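Local coordinates for protein putative glycoside hydrolase (Bacteroides thetaiotaomicron VPI-5482, PDB 3HBZ) that is of unconfirmed function but binds calcium and may act in carbohydrate metabolism, possibly as a glycoside hydrolase, at residues Glu247-Val252 with Ser263-Ser268; Thr200-Pro205 with Asp240-Met245; Ala10-Cys15 with Asn31-Phe36; Gln73-Ala78 with Phe82-Tyr87. All coordinates share one frame; numbering follows the deposited sequence.

Contact 1: residues Glu247-Val252 with Ser263-Ser268; sequences ETSESV and SPNLVS
At the base of the long hairpin loop joining antiparallel strands 240-247 and 266-271, Glu247 is held by Asn265, the third residue of a type I beta turn from Ser263 to Leu266. Asn265 uses backbone and side chain together. Its carbonyl O accepts from Glu247 N at 3.0 Å, and its ND2 gives a nearly straight bond to Glu247 O at 2.8 Å, with that oxygen lying in the amide plane. The CG of Asn265 stands anti to its own carbonyl carbon (chi1 -72°), which turns the carboxamide across to the other segment. A water accepts from ND2 as well and also hydrogen-bonds with Ser249 OG. An alanine in place of Asn265 would probably leave Glu247 O without its side-chain donor and the water without the amide that donates to it, with the backbone bond left to hold the pair. Within the turn, Ser263 OG takes the N-H of Asn265 in an ST turn; in the other segment, Ser249 OG accepts from Val252 N in an ST motif. The extended Glu247 side chain carries its carboxylate to a salt bridge with Lys300. From the opposite direction, Val252 sets its CG2 methyl 3.7 Å from Asn265 ND2.

Contact 2: residues Thr200-Pro205 with Asp240-Met245; sequences TKFGLP and DIYAIM
The rings of Phe202 and Tyr242 meet through the phenol oxygen, not by stacking: Tyr242 OH approaches the far end of the Phe202 ring obliquely, 3.8 Å from CZ and slightly farther from CE2. The two side chains cross at about a right angle. One face of the Phe202 ring carries the carbonyl oxygen of Thr200, two residues earlier in the same strand, 3.8 Å above the plane and over the ring centre. Phe183 adds an edge-to-face contact with this ring, while Phe261 meets the Tyr242 ring with the planes inclined to each other at about 55°, so both rings belong to a larger aromatic cluster. Tyr242 reaches across because its CG sits between its backbone N and carbonyl carbon (chi1 65°), a crowded position that carries the ring toward Phe202. Two residues on, and on the same side of its strand, Ile244 points its CD1 methyl at Phe202 CB, a looser apolar approach of 4.4 Å. The contact is thus wholly one of side chains, with the backbones well apart. On the backbone, Phe202 O accepts a hydrogen bond from Tyr246 OH. Gly203 follows with a positive phi of 121°, at which a CB would press against that same carbonyl oxygen, and the strand is interrupted here. Strands 200-205 and 240-247 both pair antiparallel with strand 306-313, and their aromatic and aliphatic side chains fill a buried interior, consistent with the beta-sandwich core expected of a galactose-binding-like domain.

Contact 3: residues Ala10-Cys15 with Asn31-Phe36; sequences ADILSC and NSINIF. With NA (sodium ion), chain E; CAC (cacodylate ion), chain G.
Apolar side chains make the contact, beginning with Ile12 against Ile33. Ile12 CG2 touches the CD1 methyl of Ile33 at 3.6 Å, and Ile12 CD1 rests against the same methyl, the two branched chains meeting at a slant. Farther along, Cys15 CB lies near Ile33 CG2, and Cys15 SG comes within 3.5 Å of Ile35 CD1. That reach follows from the torsion of the cysteine, whose SG stands anti to the backbone N (chi1 -176°), beside the carbonyl carbon, and from there meets the Ile35 end methyl. Metal and ion contacts lie at the start of the segments. Both carboxylate oxygens of Asp11 bind a sodium ion, OD1 at 2.5 Å and OD2 at 2.7 Å; two waters and Asn7 complete the ligands found there. A cacodylate, probably from the crystallisation liquor, takes a hydrogen bond from Asn31 N to its O1 at 2.8 Å and is also hydrogen-bonded to Thr29 OG1. Strands 12-15 and 32-36 run nearly parallel, at 8°, with their axes 9.2 Å apart, a spacing of facing sheets and not of paired strands. Strand 12-16 pairs antiparallel with strand 49-52, with a classic bulge at Leu13 and Ser14 opposite Thr51. Strand 32-36 belongs to the facing five-strand sheet, between strands 27-28 and 84-92, and Phe50, Leu52 and Val76 pack around Ile12 in the layer between.

Contact 4: residues Gln73-Ala78 with Phe82-Tyr87; sequences QYTVTA and FWKKKY. With CA (calcium ion), chain C; CAC (cacodylate ion), chain F.
A beta hairpin of strands 72-77 and 84-92 carries a calcium site near its turn. Val76 with Lys85 and Tyr74 with Tyr87 are hydrogen-bonded antiparallel pairs, each making two backbone bonds, and Ala78 N donates to Trp83 O at 2.8 Å. Thr75 with Lys86 and Thr77 with Lys84 are the non-hydrogen-bonded pairs, their side chains on the face opposite Tyr74, Val76, Lys85 and Tyr87; there Thr77 OG1 lies alongside the Lys84 chain, 3.5 Å from CE. Lys84 O binds the calcium ion at 2.3 Å, and Lys84 N donates to O1 of a cacodylate, probably from the crystallisation liquor, that also binds calcium; two waters and Glu9 join them. A cacodylate methyl sits over one face of the Phe82 ring. With CG anti to its carbonyl carbon (chi1 -77°), Tyr87 lays its ring beside Val76, whose CG2 methyl meets CD1 obliquely at 4.1 Å. Tyr87 OH accepts from Lys85 NZ at 3.2 Å and from Ile12 N; a phenylalanine here would probably leave both donors without this acceptor. Lys85 NZ is also hydrogen-bonded to Asp11 OD1 and Asn30 O. In the five-strand sheet the hairpin lies between strand 57-59 and strand 32-36, which runs parallel to strand 84-92.

From the N terminus, contact 3 comes first, bringing strand 12-16 over strand 32-36 after a 15-residue excursion; contact 4 follows as a tight hairpin with three residues between its segments. Contact 2 spans 34 residues within the putative carbohydrate metabolism domain, and contact 1 then closes the loop after strand 240-247. All four lie in series, none nested or crossed. Contact 3 joins the two N-terminal sheets, contact 4 lies within the larger, and a salt bridge between Asp11 OD1 and Lys85 NZ links them. Contacts 1 and 2 share neighbouring strands, with Val267 and Ser268 paired to Met245. Between the halves, Leu204 CD1 packs on Phe36 CE2, joining contact 2 to contact 3.

Contact 1: residues Glu247-Val252 with Ser263-Ser268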
loop_
_atom_site.group_PDB
_atom_site.type_symbol
_atom_site.label_atom_id
_atom_site.label_comp_id
_atom_site.label_asym_id
_atom_site.label_seq_id
_atom_site.Cartn_x
_atom_site.Cartn_y
_atom_site.Cartn_z
ATOM N N GLU A 247 2.773 -15.851 -7.779
ATOM C CA GLU A 247 3.766 -16.604 -7.080
ATOM C C GLU A 247 5.055 -15.766 -6.877
ATOM O O GLU A 247 5.572 -15.170 -7.820
ATOM C CB GLU A 247 4.110 -17.846 -7.902
ATOM C CG GLU A 247 5.116 -18.732 -7.174
ATOM C CD GLU A 247 5.368 -20.066 -7.884
ATOM O OE1 GLU A 247 4.648 -20.367 -8.855
ATOM O OE2 GLU A 247 6.273 -20.807 -7.427
ATOM N N THR A 248 5.557 -15.736 -5.642
ATOM C CA THR A 248 6.779 -15.019 -5.328
ATOM C C THR A 248 7.984 -15.931 -5.541
ATOM O O THR A 248 7.848 -17.129 -5.655
ATOM C CB THR A 248 6.772 -14.493 -3.887
ATOM O OG1 THR A 248 6.546 -15.571 -2.995
ATOM C CG2 THR A 248 5.673 -13.452 -3.685
ATOM N N SER A 249 9.156 -15.330 -5.663
ATOM C CA SER A 249 10.405 -16.070 -5.712
ATOM C C SER A 249 11.502 -15.118 -5.286
ATOM O O SER A 249 11.249 -13.952 -5.010
ATOM C CB SER A 249 10.690 -16.514 -7.141
ATOM O OG SER A 249 10.822 -15.350 -7.951
ATOM N N GLU A 250 12.726 -15.624 -5.280
ATOM C CA GLU A 250 13.891 -14.831 -4.993
ATOM C C GLU A 250 13.969 -13.646 -5.940
ATOM O O GLU A 250 14.184 -12.532 -5.489
ATOM C CB GLU A 250 15.172 -15.701 -5.074
ATOM C CG GLU A 250 16.335 -15.123 -4.266
ATOM C CD GLU A 250 17.662 -15.871 -4.484
ATOM O OE1 GLU A 250 17.631 -17.051 -4.908
ATOM O OE2 GLU A 250 18.728 -15.259 -4.235
ATOM N N SER A 251 13.740 -13.852 -7.240
ATOM C CA SER A 251 13.772 -12.723 -8.197
ATOM C C SER A 251 12.499 -11.864 -8.255
ATOM O O SER A 251 12.547 -10.717 -8.733
ATOM C CB SER A 251 14.087 -13.237 -9.588
ATOM O OG SER A 251 13.362 -14.415 -9.839
ATOM N N VAL A 252 11.364 -12.387 -7.762
ATOM C CA VAL A 252 10.104 -11.654 -7.823
ATOM C C VAL A 252 9.477 -11.667 -6.442
ATOM O O VAL A 252 8.668 -12.566 -6.129
ATOM C CB VAL A 252 9.118 -12.281 -8.827
ATOM C CG1 VAL A 252 7.875 -11.367 -8.963
ATOM C CG2 VAL A 252 9.798 -12.558 -10.222
ATOM N N SER A 263 3.190 -9.860 -15.526
ATOM C CA SER A 263 4.257 -10.722 -15.019
ATOM C C SER A 263 3.977 -12.198 -15.266
ATOM O O SER A 263 2.894 -12.660 -14.998
ATOM C CB SER A 263 4.435 -10.548 -13.515
ATOM O OG SER A 263 5.351 -11.530 -13.025
ATOM N N PRO A 264 4.971 -12.952 -15.738
ATOM C CA PRO A 264 4.724 -14.397 -15.909
ATOM C C PRO A 264 4.458 -15.101 -14.575
ATOM O O PRO A 264 4.002 -16.225 -14.571
ATOM C CB PRO A 264 6.020 -14.941 -16.547
ATOM C CG PRO A 264 6.906 -13.777 -16.782
ATOM C CD PRO A 264 6.301 -12.516 -16.216
ATOM N N ASN A 265 4.727 -14.435 -13.457
ATOM C CA ASN A 265 4.418 -15.025 -12.150
ATOM C C ASN A 265 2.944 -14.964 -11.780
ATOM O O ASN A 265 2.534 -15.600 -10.780
ATOM C CB ASN A 265 5.273 -14.369 -11.038
ATOM C CG ASN A 265 6.727 -14.801 -11.128
ATOM O OD1 ASN A 265 7.285 -14.766 -12.209
ATOM N ND2 ASN A 265 7.316 -15.271 -10.019
ATOM N N LEU A 266 2.155 -14.188 -12.531
ATOM C CA LEU A 266 0.692 -14.057 -12.228
ATOM C C LEU A 266 0.021 -15.404 -12.376
ATOM O O LEU A 266 0.350 -16.150 -13.306
ATOM C CB LEU A 266 0.032 -13.061 -13.186
ATOM C CG LEU A 266 0.284 -11.605 -12.812
ATOM C CD1 LEU A 266 0.011 -10.695 -13.990
ATOM C CD2 LEU A 266 -0.588 -11.163 -11.602
ATOM N N VAL A 267 -0.875 -15.728 -11.440
ATOM C CA VAL A 267 -1.709 -16.905 -11.584
ATOM C C VAL A 267 -3.200 -16.574 -11.754
ATOM O O VAL A 267 -3.917 -17.349 -12.383
ATOM C CB VAL A 267 -1.472 -17.940 -10.432
ATOM C CG1 VAL A 267 -0.016 -18.419 -10.473
ATOM C CG2 VAL A 267 -1.829 -17.349 -9.067
ATOM N N SER A 268 -3.632 -15.408 -11.281
ATOM C CA SER A 268 -5.043 -15.067 -11.266
ATOM C C SER A 268 -5.235 -13.551 -11.249
ATOM O O SER A 268 -4.415 -12.805 -10.681
ATOM C CB SER A 268 -5.714 -15.722 -10.057
ATOM O OG SER A 268 -7.098 -15.499 -10.079
HETATM O O HOH W 1 3.656 -18.763 -11.715
HETATM O O HOH W 2 10.294 -16.264 -10.258
#

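Contact 2: residues Thr200-Pro205 with Asp240-Met245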
loop_
_atom_site.group_PDB
_atom_site.type_symbol
_atom_site.label_atom_id
_atom_site.label_comp_id
_atom_site.label_asym_id
_atom_site.label_seq_id
_atom_site.Cartn_x
_atom_site.Cartn_y
_atom_site.Cartn_z
ATOM N N THR A 200 4.919 1.677 -6.267
ATOM C CA THR A 200 3.740 0.933 -5.798
ATOM C C THR A 200 4.025 -0.558 -5.829
ATOM O O THR A 200 3.920 -1.205 -6.874
ATOM C CB THR A 200 2.481 1.264 -6.637
ATOM O OG1 THR A 200 2.756 1.032 -7.996
ATOM C CG2 THR A 200 2.101 2.721 -6.504
ATOM N N LYS A 201 4.358 -1.109 -4.655
ATOM C CA LYS A 201 4.676 -2.509 -4.538
ATOM C C LYS A 201 3.434 -3.260 -4.116
ATOM O O LYS A 201 2.952 -3.097 -3.017
ATOM C CB LYS A 201 5.806 -2.739 -3.549
ATOM C CG LYS A 201 7.138 -2.126 -4.023
ATOM C CD LYS A 201 8.286 -2.421 -3.075
ATOM C CE LYS A 201 9.656 -2.189 -3.755
ATOM N NZ LYS A 201 10.836 -2.203 -2.806
ATOM N N PHE A 202 2.929 -4.075 -5.023
ATOM C CA PHE A 202 1.638 -4.721 -4.863
ATOM C C PHE A 202 1.774 -6.129 -4.323
ATOM O O PHE A 202 2.408 -7.009 -4.947
ATOM C CB PHE A 202 0.929 -4.832 -6.228
ATOM C CG PHE A 202 0.638 -3.502 -6.907
ATOM C CD1 PHE A 202 0.044 -2.451 -6.216
ATOM C CD2 PHE A 202 0.903 -3.337 -8.275
ATOM C CE1 PHE A 202 -0.268 -1.232 -6.850
ATOM C CE2 PHE A 202 0.571 -2.120 -8.923
ATOM C CZ PHE A 202 -0.006 -1.076 -8.221
ATOM N N GLY A 203 1.137 -6.356 -3.182
ATOM C CA GLY A 203 0.791 -7.717 -2.735
ATOM C C GLY A 203 1.385 -8.097 -1.396
ATOM O O GLY A 203 2.488 -7.669 -1.077
ATOM N N LEU A 204 0.668 -8.934 -0.645
ATOM C CA LEU A 204 1.192 -9.548 0.547
ATOM C C LEU A 204 0.814 -11.035 0.515
ATOM O O LEU A 204 -0.074 -11.443 -0.251
ATOM C CB LEU A 204 0.641 -8.864 1.797
ATOM C CG LEU A 204 1.187 -7.448 2.118
ATOM C CD1 LEU A 204 0.445 -6.833 3.361
ATOM C CD2 LEU A 204 2.683 -7.483 2.317
ATOM N N PRO A 205 1.476 -11.852 1.336
ATOM C CA PRO A 205 1.207 -13.300 1.259
ATOM C C PRO A 205 -0.235 -13.657 1.631
ATOM O O PRO A 205 -0.807 -13.030 2.527
ATOM C CB PRO A 205 2.207 -13.892 2.249
ATOM C CG PRO A 205 3.316 -12.896 2.263
ATOM C CD PRO A 205 2.625 -11.563 2.201
ATOM N N ASP A 240 -10.492 2.246 -11.823
ATOM C CA ASP A 240 -10.118 0.824 -11.941
ATOM C C ASP A 240 -10.171 0.205 -10.558
ATOM O O ASP A 240 -9.872 0.858 -9.531
ATOM C CB ASP A 240 -8.728 0.665 -12.561
ATOM C CG ASP A 240 -8.517 -0.678 -13.253
ATOM O OD1 ASP A 240 -9.410 -1.558 -13.303
ATOM O OD2 ASP A 240 -7.408 -0.846 -13.751
ATOM N N ILE A 241 -10.621 -1.045 -10.536
ATOM C CA ILE A 241 -10.682 -1.851 -9.339
ATOM C C ILE A 241 -10.259 -3.254 -9.754
ATOM O O ILE A 241 -10.851 -3.829 -10.666
ATOM C CB ILE A 241 -12.140 -1.921 -8.773
ATOM C CG1 ILE A 241 -12.689 -0.512 -8.525
ATOM C CG2 ILE A 241 -12.163 -2.835 -7.505
ATOM C CD1 ILE A 241 -14.190 -0.393 -8.121
ATOM N N TYR A 242 -9.213 -3.780 -9.133
ATOM C CA TYR A 242 -8.696 -5.046 -9.535
ATOM C C TYR A 242 -7.981 -5.744 -8.391
ATOM O O TYR A 242 -7.751 -5.138 -7.331
ATOM C CB TYR A 242 -7.836 -4.884 -10.769
ATOM C CG TYR A 242 -6.566 -4.067 -10.639
ATOM C CD1 TYR A 242 -5.350 -4.681 -10.338
ATOM C CD2 TYR A 242 -6.566 -2.718 -10.877
ATOM C CE1 TYR A 242 -4.145 -3.953 -10.284
ATOM C CE2 TYR A 242 -5.364 -1.945 -10.778
ATOM C CZ TYR A 242 -4.159 -2.582 -10.505
ATOM O OH TYR A 242 -2.971 -1.866 -10.449
ATOM N N ALA A 243 -7.692 -7.029 -8.595
ATOM C CA ALA A 243 -6.931 -7.846 -7.657
ATOM C C ALA A 243 -6.116 -8.841 -8.460
ATOM O O ALA A 243 -6.515 -9.236 -9.572
ATOM C CB ALA A 243 -7.850 -8.576 -6.643
ATOM N N ILE A 244 -4.939 -9.178 -7.938
ATOM C CA ILE A 244 -4.027 -10.129 -8.589
ATOM C C ILE A 244 -3.515 -11.116 -7.532
ATOM O O ILE A 244 -3.468 -10.812 -6.345
ATOM C CB ILE A 244 -2.870 -9.428 -9.293
ATOM C CG1 ILE A 244 -2.079 -8.538 -8.303
ATOM C CG2 ILE A 244 -3.373 -8.573 -10.438
ATOM C CD1 ILE A 244 -0.881 -7.774 -8.935
HETATM N N MSE A 245 -3.219 -12.319 -7.982
HETATM C CA MSE A 245 -2.535 -13.345 -7.212
HETATM C C MSE A 245 -1.343 -13.765 -8.065
HETATM O O MSE A 245 -1.490 -14.044 -9.279
HETATM C CB MSE A 245 -3.421 -14.531 -7.001
HETATM C CG MSE A 245 -2.869 -15.492 -5.973
HETATM SE SE MSE A 245 -3.965 -17.016 -5.876
HETATM C CE MSE A 245 -3.185 -17.810 -4.250
#

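Contact 3: residues Ala10-Cys15 with Asn31-Phe36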
loop_
_atom_site.group_PDB
_atom_site.type_symbol
_atom_site.label_atom_id
_atom_site.label_comp_id
_atom_site.label_asym_id
_atom_site.label_seq_id
_atom_site.Cartn_x
_atom_site.Cartn_y
_atom_site.Cartn_z
ATOM N N ALA A 10 18.826 10.106 11.640
ATOM C CA ALA A 10 19.320 8.830 11.333
ATOM C C ALA A 10 18.225 7.727 11.326
ATOM O O ALA A 10 17.246 7.714 12.093
ATOM C CB ALA A 10 20.440 8.497 12.242
ATOM N N ASP A 11 18.398 6.831 10.378
ATOM C CA ASP A 11 17.383 5.894 10.005
ATOM C C ASP A 11 17.751 4.480 10.391
ATOM O O ASP A 11 18.924 4.112 10.464
ATOM C CB ASP A 11 17.185 5.949 8.501
ATOM C CG ASP A 11 16.776 7.335 8.024
ATOM O OD1 ASP A 11 15.960 8.016 8.674
ATOM O OD2 ASP A 11 17.300 7.768 7.020
ATOM N N ILE A 12 16.715 3.677 10.570
ATOM C CA ILE A 12 16.822 2.240 10.437
ATOM C C ILE A 12 16.768 1.950 8.963
ATOM O O ILE A 12 15.797 2.296 8.324
ATOM C CB ILE A 12 15.655 1.530 11.122
ATOM C CG1 ILE A 12 15.745 1.735 12.655
ATOM C CG2 ILE A 12 15.683 0.046 10.803
ATOM C CD1 ILE A 12 14.540 1.143 13.446
ATOM N N LEU A 13 17.792 1.289 8.443
ATOM C CA LEU A 13 17.893 1.010 7.004
ATOM C C LEU A 13 17.473 -0.387 6.656
ATOM O O LEU A 13 17.184 -0.654 5.520
ATOM C CB LEU A 13 19.318 1.263 6.506
ATOM C CG LEU A 13 19.812 2.698 6.660
ATOM C CD1 LEU A 13 21.309 2.724 6.316
ATOM C CD2 LEU A 13 18.968 3.637 5.741
ATOM N N SER A 14 17.455 -1.302 7.622
ATOM C CA SER A 14 16.955 -2.670 7.383
ATOM C C SER A 14 16.585 -3.324 8.676
ATOM O O SER A 14 17.009 -2.880 9.738
ATOM C CB SER A 14 18.001 -3.558 6.645
ATOM O OG SER A 14 19.101 -3.937 7.497
ATOM N N CYS A 15 15.828 -4.407 8.564
ATOM C CA CYS A 15 15.357 -5.174 9.730
ATOM C C CYS A 15 15.335 -6.616 9.371
ATOM O O CYS A 15 14.864 -6.953 8.293
ATOM C CB CYS A 15 13.930 -4.770 10.066
ATOM S SG CYS A 15 13.259 -5.539 11.509
ATOM N N ASN A 31 8.898 6.310 10.072
ATOM C CA ASN A 31 8.859 6.134 11.524
ATOM C C ASN A 31 8.231 4.794 11.975
ATOM O O ASN A 31 7.833 4.663 13.130
ATOM C CB ASN A 31 8.091 7.304 12.210
ATOM C CG ASN A 31 8.753 8.684 11.995
ATOM O OD1 ASN A 31 8.483 9.362 10.987
ATOM N ND2 ASN A 31 9.561 9.143 12.993
ATOM N N SER A 32 8.111 3.830 11.069
ATOM C CA SER A 32 7.496 2.556 11.394
ATOM C C SER A 32 8.109 1.438 10.598
ATOM O O SER A 32 8.618 1.628 9.460
ATOM C CB SER A 32 5.972 2.578 11.180
ATOM O OG SER A 32 5.629 2.577 9.799
ATOM N N ILE A 33 8.098 0.278 11.233
ATOM C CA ILE A 33 8.444 -0.996 10.595
ATOM C C ILE A 33 7.335 -2.019 10.872
ATOM O O ILE A 33 6.890 -2.128 12.000
ATOM C CB ILE A 33 9.738 -1.541 11.119
ATOM C CG1 ILE A 33 10.836 -0.463 11.032
ATOM C CG2 ILE A 33 10.138 -2.839 10.312
ATOM C CD1 ILE A 33 12.236 -0.914 11.299
ATOM N N ASN A 34 6.869 -2.718 9.825
ATOM C CA ASN A 34 5.947 -3.851 9.949
ATOM C C ASN A 34 6.704 -5.094 9.497
ATOM O O ASN A 34 7.195 -5.164 8.365
ATOM C CB ASN A 34 4.659 -3.667 9.111
ATOM C CG ASN A 34 3.608 -2.734 9.792
ATOM O OD1 ASN A 34 3.847 -1.563 9.976
ATOM N ND2 ASN A 34 2.480 -3.287 10.180
ATOM N N ILE A 35 6.817 -6.047 10.406
ATOM C CA ILE A 35 7.520 -7.306 10.206
ATOM C C ILE A 35 6.438 -8.393 10.093
ATOM O O ILE A 35 5.519 -8.420 10.885
ATOM C CB ILE A 35 8.387 -7.618 11.444
ATOM C CG1 ILE A 35 9.459 -6.514 11.615
ATOM C CG2 ILE A 35 9.047 -9.010 11.323
ATOM C CD1 ILE A 35 10.261 -6.547 12.926
ATOM N N PHE A 36 6.533 -9.262 9.098
ATOM C CA PHE A 36 5.521 -10.301 8.878
ATOM C C PHE A 36 6.072 -11.716 9.126
ATOM O O PHE A 36 7.071 -12.126 8.513
ATOM C CB PHE A 36 4.963 -10.230 7.438
ATOM C CG PHE A 36 4.273 -8.918 7.108
ATOM C CD1 PHE A 36 5.023 -7.800 6.775
ATOM C CD2 PHE A 36 2.900 -8.812 7.132
ATOM C CE1 PHE A 36 4.416 -6.624 6.449
ATOM C CE2 PHE A 36 2.274 -7.604 6.798
ATOM C CZ PHE A 36 3.037 -6.515 6.498
HETATM NA NA NA E . 16.401 10.264 7.601
HETATM AS AS CAC G . 5.436 7.866 8.549
HETATM O O1 CAC G . 6.177 6.499 9.324
HETATM O O2 CAC G . 6.143 7.811 6.937
HETATM C C1 CAC G . 3.553 7.401 8.296
HETATM C C2 CAC G . 5.741 9.629 9.403
HETATM O O HOH W 3 13.913 10.766 8.461
HETATM O O HOH W 4 15.474 9.267 6.000
#

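Contact 4: residues Gln73-Ala78 with Phe82-Tyr87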
loop_
_atom_site.group_PDB
_atom_site.type_symbol
_atom_site.label_atom_id
_atom_site.label_comp_id
_atom_site.label_asym_id
_atom_site.label_seq_id
_atom_site.Cartn_x
_atom_site.Cartn_y
_atom_site.Cartn_z
ATOM N N GLN A 73 8.509 0.451 20.623
ATOM C CA GLN A 73 9.212 1.624 20.112
ATOM C C GLN A 73 10.724 1.556 20.347
ATOM O O GLN A 73 11.195 1.115 21.397
ATOM C CB GLN A 73 8.702 2.902 20.782
ATOM C CG GLN A 73 7.230 3.219 20.508
ATOM C CD GLN A 73 6.873 4.625 20.891
ATOM O OE1 GLN A 73 7.721 5.385 21.354
ATOM N NE2 GLN A 73 5.624 4.993 20.688
ATOM N N TYR A 74 11.468 2.028 19.361
ATOM C CA TYR A 74 12.896 2.216 19.442
ATOM C C TYR A 74 13.241 3.643 19.057
ATOM O O TYR A 74 12.612 4.220 18.174
ATOM C CB TYR A 74 13.628 1.320 18.429
ATOM C CG TYR A 74 13.472 -0.194 18.595
ATOM C CD1 TYR A 74 12.288 -0.834 18.277
ATOM C CD2 TYR A 74 14.538 -0.988 19.013
ATOM C CE1 TYR A 74 12.161 -2.228 18.376
ATOM C CE2 TYR A 74 14.420 -2.372 19.126
ATOM C CZ TYR A 74 13.234 -2.989 18.795
ATOM O OH TYR A 74 13.106 -4.343 18.908
ATOM N N THR A 75 14.279 4.187 19.671
ATOM C CA THR A 75 14.792 5.506 19.301
ATOM C C THR A 75 16.205 5.401 18.715
ATOM O O THR A 75 17.091 4.838 19.329
ATOM C CB THR A 75 14.782 6.430 20.563
ATOM O OG1 THR A 75 13.436 6.596 20.957
ATOM C CG2 THR A 75 15.372 7.800 20.304
ATOM N N VAL A 76 16.379 5.988 17.543
ATOM C CA VAL A 76 17.651 6.088 16.864
ATOM C C VAL A 76 18.151 7.517 17.089
ATOM O O VAL A 76 17.422 8.494 16.887
ATOM C CB VAL A 76 17.499 5.813 15.385
ATOM C CG1 VAL A 76 18.818 5.937 14.665
ATOM C CG2 VAL A 76 16.872 4.406 15.149
ATOM N N THR A 77 19.388 7.615 17.568
ATOM C CA THR A 77 20.066 8.872 17.759
ATOM C C THR A 77 21.209 8.942 16.780
ATOM O O THR A 77 21.996 7.985 16.690
ATOM C CB THR A 77 20.630 8.966 19.180
ATOM O OG1 THR A 77 19.557 8.778 20.111
ATOM C CG2 THR A 77 21.327 10.338 19.401
ATOM N N ALA A 78 21.285 10.064 16.057
ATOM C CA ALA A 78 22.406 10.311 15.159
ATOM C C ALA A 78 23.690 10.440 15.925
ATOM O O ALA A 78 23.694 10.626 17.161
ATOM C CB ALA A 78 22.184 11.562 14.265
ATOM N N PHE A 82 22.214 14.914 18.731
ATOM C CA PHE A 82 21.110 15.889 18.695
ATOM C C PHE A 82 19.884 15.306 17.984
ATOM O O PHE A 82 18.800 15.271 18.533
ATOM C CB PHE A 82 21.639 17.141 17.980
ATOM C CG PHE A 82 20.631 18.256 17.818
ATOM C CD1 PHE A 82 20.285 19.070 18.893
ATOM C CD2 PHE A 82 20.092 18.538 16.577
ATOM C CE1 PHE A 82 19.380 20.125 18.718
ATOM C CE2 PHE A 82 19.210 19.563 16.404
ATOM C CZ PHE A 82 18.859 20.375 17.463
ATOM N N TRP A 83 20.057 14.839 16.750
ATOM C CA TRP A 83 18.924 14.346 15.976
ATOM C C TRP A 83 18.534 12.958 16.445
ATOM O O TRP A 83 19.383 12.088 16.574
ATOM C CB TRP A 83 19.237 14.309 14.462
ATOM C CG TRP A 83 19.534 15.643 13.899
ATOM C CD1 TRP A 83 20.767 16.127 13.591
ATOM C CD2 TRP A 83 18.603 16.706 13.618
ATOM N NE1 TRP A 83 20.675 17.429 13.136
ATOM C CE2 TRP A 83 19.358 17.810 13.150
ATOM C CE3 TRP A 83 17.216 16.829 13.713
ATOM C CZ2 TRP A 83 18.767 18.991 12.723
ATOM C CZ3 TRP A 83 16.631 18.006 13.322
ATOM C CH2 TRP A 83 17.400 19.084 12.831
ATOM N N LYS A 84 17.242 12.757 16.689
ATOM C CA LYS A 84 16.701 11.458 17.142
ATOM C C LYS A 84 15.433 11.143 16.349
ATOM O O LYS A 84 14.774 12.036 15.859
ATOM C CB LYS A 84 16.353 11.485 18.636
ATOM C CG LYS A 84 17.520 11.823 19.544
ATOM C CD LYS A 84 17.088 11.834 21.023
ATOM C CE LYS A 84 18.305 11.494 21.961
ATOM N NZ LYS A 84 17.875 11.571 23.381
ATOM N N LYS A 85 15.101 9.882 16.185
ATOM C CA LYS A 85 13.850 9.543 15.546
ATOM C C LYS A 85 13.295 8.336 16.257
ATOM O O LYS A 85 14.019 7.383 16.477
ATOM C CB LYS A 85 14.062 9.193 14.053
ATOM C CG LYS A 85 12.891 9.601 13.197
ATOM C CD LYS A 85 12.690 8.783 11.897
ATOM C CE LYS A 85 13.908 8.661 11.036
ATOM N NZ LYS A 85 13.509 8.337 9.612
ATOM N N LYS A 86 12.001 8.341 16.517
ATOM C CA LYS A 86 11.342 7.200 17.109
ATOM C C LYS A 86 10.691 6.377 16.025
ATOM O O LYS A 86 10.009 6.911 15.160
ATOM C CB LYS A 86 10.265 7.686 18.107
ATOM C CG LYS A 86 10.102 6.831 19.326
ATOM C CD LYS A 86 9.573 7.670 20.557
ATOM C CE LYS A 86 8.179 8.277 20.315
ATOM N NZ LYS A 86 7.622 9.087 21.481
ATOM N N TYR A 87 10.898 5.071 16.085
ATOM C CA TYR A 87 10.213 4.136 15.224
ATOM C C TYR A 87 9.306 3.269 16.065
ATOM O O TYR A 87 9.712 2.864 17.157
ATOM C CB TYR A 87 11.220 3.231 14.542
ATOM C CG TYR A 87 11.984 3.817 13.382
ATOM C CD1 TYR A 87 13.136 4.551 13.582
ATOM C CD2 TYR A 87 11.614 3.536 12.069
ATOM C CE1 TYR A 87 13.857 5.047 12.512
ATOM C CE2 TYR A 87 12.340 4.014 10.993
ATOM C CZ TYR A 87 13.476 4.737 11.221
ATOM O OH TYR A 87 14.181 5.248 10.168
HETATM CA CA CA C . 13.399 13.856 15.832
HETATM AS AS CAC F . 15.222 16.080 17.810
HETATM O O1 CAC F . 15.091 14.943 16.487
HETATM O O2 CAC F . 15.378 15.402 19.406
HETATM C C1 CAC F . 16.649 17.309 17.313
HETATM C C2 CAC F . 13.539 17.100 17.902
HETATM O O HOH W 5 12.742 13.605 18.209
HETATM O O HOH W 6 11.676 12.699 14.762
#